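Local coordinates for protein YeaZ (Pseudomonas aeruginosa PAO579, PDB 4Y0W) that takes part in the biosynthesis of the tRNA modification threonylcarbamoyladenosine and belongs to the actin-like ATPase clan, at residues C20-L25 with L46-D51. Residues are numbered along the deposited sequence; the frame is centred on the assembly and turned at random. Where two conformers were deposited one is given.
Sequences CSVALL and LPMVRD
In the N-terminal mixed sheet of YeaZ, Cys20 and Val22 of strand 19-26 face helix 41-56 and meet Met48 and Val49 there. The axes of the two short segments come within 8.4 Å and run in broadly the same direction, 28° apart; no hydrogen bond links the segments. Met48 does most of the touching. A bend at its last torsion (chi3 57°) folds the methyl over the strand backbone, with Met48 CE 3.6 Å from Cys20 O and also against Ser21 CA. The two sulfurs meet at 3.5 Å, Cys20 SG against Met48 SD. Val22 and Met48 lie alongside each other, pointing opposite ways, with Val22 CG2 4.0 Å from Met48 CB; the same methyl reaches Val49 CG2 at 4.1 Å, where the two valine side chains are turned about perpendicular to each other. Leu52 continues this buried apolar layer along the helix, touching Val22 and Leu24. On the opposite face of the strand, Ser21 OG hydrogen-bonds Ala194 N at the start of helix 194-205. Phe90 of the second subunit packs on Leu46, Val49 and Arg50 of helix 41-56. A five-stranded mixed sheet of order 3-2-1-4-5, its second strand antiparallel and helices on both faces, is characteristic of the ribonuclease H-like fold of the actin-like ATPase clan.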
loop_
_atom_site.group_PDB
_atom_site.type_symbol
_atom_site.label_atom_id
_atom_site.label_comp_id
_atom_site.label_asym_id
_atom_site.label_seq_id
_atom_site.Cartn_x
_atom_site.Cartn_y
_atom_site.Cartn_z
ATOM N N CYS A 20 -30.637 -2.320 38.518
ATOM C CA CYS A 20 -30.492 -3.677 38.958
ATOM C C CYS A 20 -30.773 -3.649 40.432
ATOM O O CYS A 20 -30.218 -2.819 41.158
ATOM C CB CYS A 20 -29.085 -4.162 38.670
ATOM S SG CYS A 20 -28.777 -5.889 39.080
ATOM N N SER A 21 -31.676 -4.508 40.885
ATOM C CA SER A 21 -31.963 -4.562 42.306
ATOM C C SER A 21 -32.216 -5.995 42.733
ATOM O O SER A 21 -32.655 -6.847 41.941
ATOM C CB SER A 21 -33.142 -3.642 42.697
ATOM O OG SER A 21 -34.331 -3.942 41.970
ATOM N N VAL A 22 -31.934 -6.230 44.007
ATOM C CA VAL A 22 -32.016 -7.537 44.584
ATOM C C VAL A 22 -32.614 -7.351 45.974
ATOM O O VAL A 22 -32.330 -6.358 46.616
ATOM C CB VAL A 22 -30.617 -8.189 44.632
ATOM C CG1 VAL A 22 -30.640 -9.429 45.495
ATOM C CG2 VAL A 22 -30.146 -8.577 43.228
ATOM N N ALA A 23 -33.444 -8.290 46.436
ATOM C CA ALA A 23 -34.043 -8.179 47.759
ATOM C C ALA A 23 -34.245 -9.522 48.418
ATOM O O ALA A 23 -34.380 -10.545 47.734
ATOM C CB ALA A 23 -35.371 -7.473 47.681
ATOM N N LEU A 24 -34.351 -9.475 49.750
ATOM C CA LEU A 24 -34.464 -10.665 50.570
ATOM C C LEU A 24 -35.448 -10.544 51.735
ATOM O O LEU A 24 -35.337 -9.633 52.560
ATOM C CB LEU A 24 -33.093 -10.992 51.139
ATOM C CG LEU A 24 -32.965 -12.354 51.807
ATOM C CD1 LEU A 24 -32.960 -13.472 50.767
ATOM C CD2 LEU A 24 -31.687 -12.370 52.609
ATOM N N LEU A 25 -36.395 -11.479 51.812
ATOM C CA LEU A 25 -37.242 -11.617 52.988
ATOM C C LEU A 25 -36.666 -12.740 53.828
ATOM O O LEU A 25 -36.492 -13.869 53.351
ATOM C CB LEU A 25 -38.693 -11.924 52.618
ATOM C CG LEU A 25 -39.675 -12.209 53.780
ATOM C CD1 LEU A 25 -39.960 -10.982 54.611
ATOM C CD2 LEU A 25 -40.994 -12.764 53.265
ATOM N N LEU A 46 -25.281 -11.265 39.864
ATOM C CA LEU A 46 -24.751 -12.248 40.819
ATOM C C LEU A 46 -23.968 -11.645 41.993
ATOM O O LEU A 46 -24.178 -12.051 43.128
ATOM C CB LEU A 46 -23.918 -13.322 40.120
ATOM C CG LEU A 46 -24.707 -14.321 39.278
ATOM C CD1 LEU A 46 -23.735 -15.318 38.680
ATOM C CD2 LEU A 46 -25.768 -15.051 40.086
ATOM N N PRO A 47 -23.063 -10.691 41.725
ATOM C CA PRO A 47 -22.380 -10.030 42.836
ATOM C C PRO A 47 -23.312 -9.364 43.832
ATOM O O PRO A 47 -23.065 -9.423 45.038
ATOM C CB PRO A 47 -21.531 -8.985 42.138
ATOM C CG PRO A 47 -21.175 -9.634 40.852
ATOM C CD PRO A 47 -22.406 -10.401 40.439
ATOM N N MET A 48 -24.385 -8.754 43.338
ATOM C CA MET A 48 -25.383 -8.126 44.213
ATOM C C MET A 48 -26.094 -9.169 45.098
ATOM O O MET A 48 -26.353 -8.952 46.311
ATOM C CB MET A 48 -26.393 -7.346 43.370
ATOM C CG MET A 48 -25.855 -6.030 42.804
ATOM S SD MET A 48 -27.079 -4.939 42.023
ATOM C CE MET A 48 -28.214 -4.723 43.386
ATOM N N VAL A 49 -26.385 -10.313 44.489
ATOM C CA VAL A 49 -27.011 -11.428 45.210
ATOM C C VAL A 49 -26.084 -11.918 46.318
ATOM O O VAL A 49 -26.506 -12.128 47.455
ATOM C CB VAL A 49 -27.324 -12.610 44.273
ATOM C CG1 VAL A 49 -27.933 -13.766 45.056
ATOM C CG2 VAL A 49 -28.284 -12.176 43.181
ATOM N N ARG A 50 -24.823 -12.097 45.940
ATOM C CA ARG A 50 -23.771 -12.506 46.852
ATOM C C ARG A 50 -23.693 -11.559 48.049
ATOM O O ARG A 50 -23.737 -11.990 49.199
ATOM C CB ARG A 50 -22.430 -12.534 46.118
ATOM C CG ARG A 50 -21.309 -13.236 46.873
ATOM C CD ARG A 50 -19.986 -13.190 46.107
ATOM N NE ARG A 50 -19.983 -14.065 44.934
ATOM C CZ ARG A 50 -19.761 -15.379 44.979
ATOM N NH1 ARG A 50 -19.519 -15.981 46.143
ATOM N NH2 ARG A 50 -19.778 -16.098 43.861
ATOM N N ASP A 51 -23.608 -10.264 47.764
ATOM C CA ASP A 51 -23.460 -9.232 48.804
ATOM C C ASP A 51 -24.621 -9.147 49.771
ATOM O O ASP A 51 -24.437 -8.997 50.988
ATOM C CB ASP A 51 -23.212 -7.872 48.161
ATOM C CG ASP A 51 -21.735 -7.610 47.945
ATOM O OD1 ASP A 51 -21.069 -7.241 48.932
ATOM O OD2 ASP A 51 -21.232 -7.789 46.813
#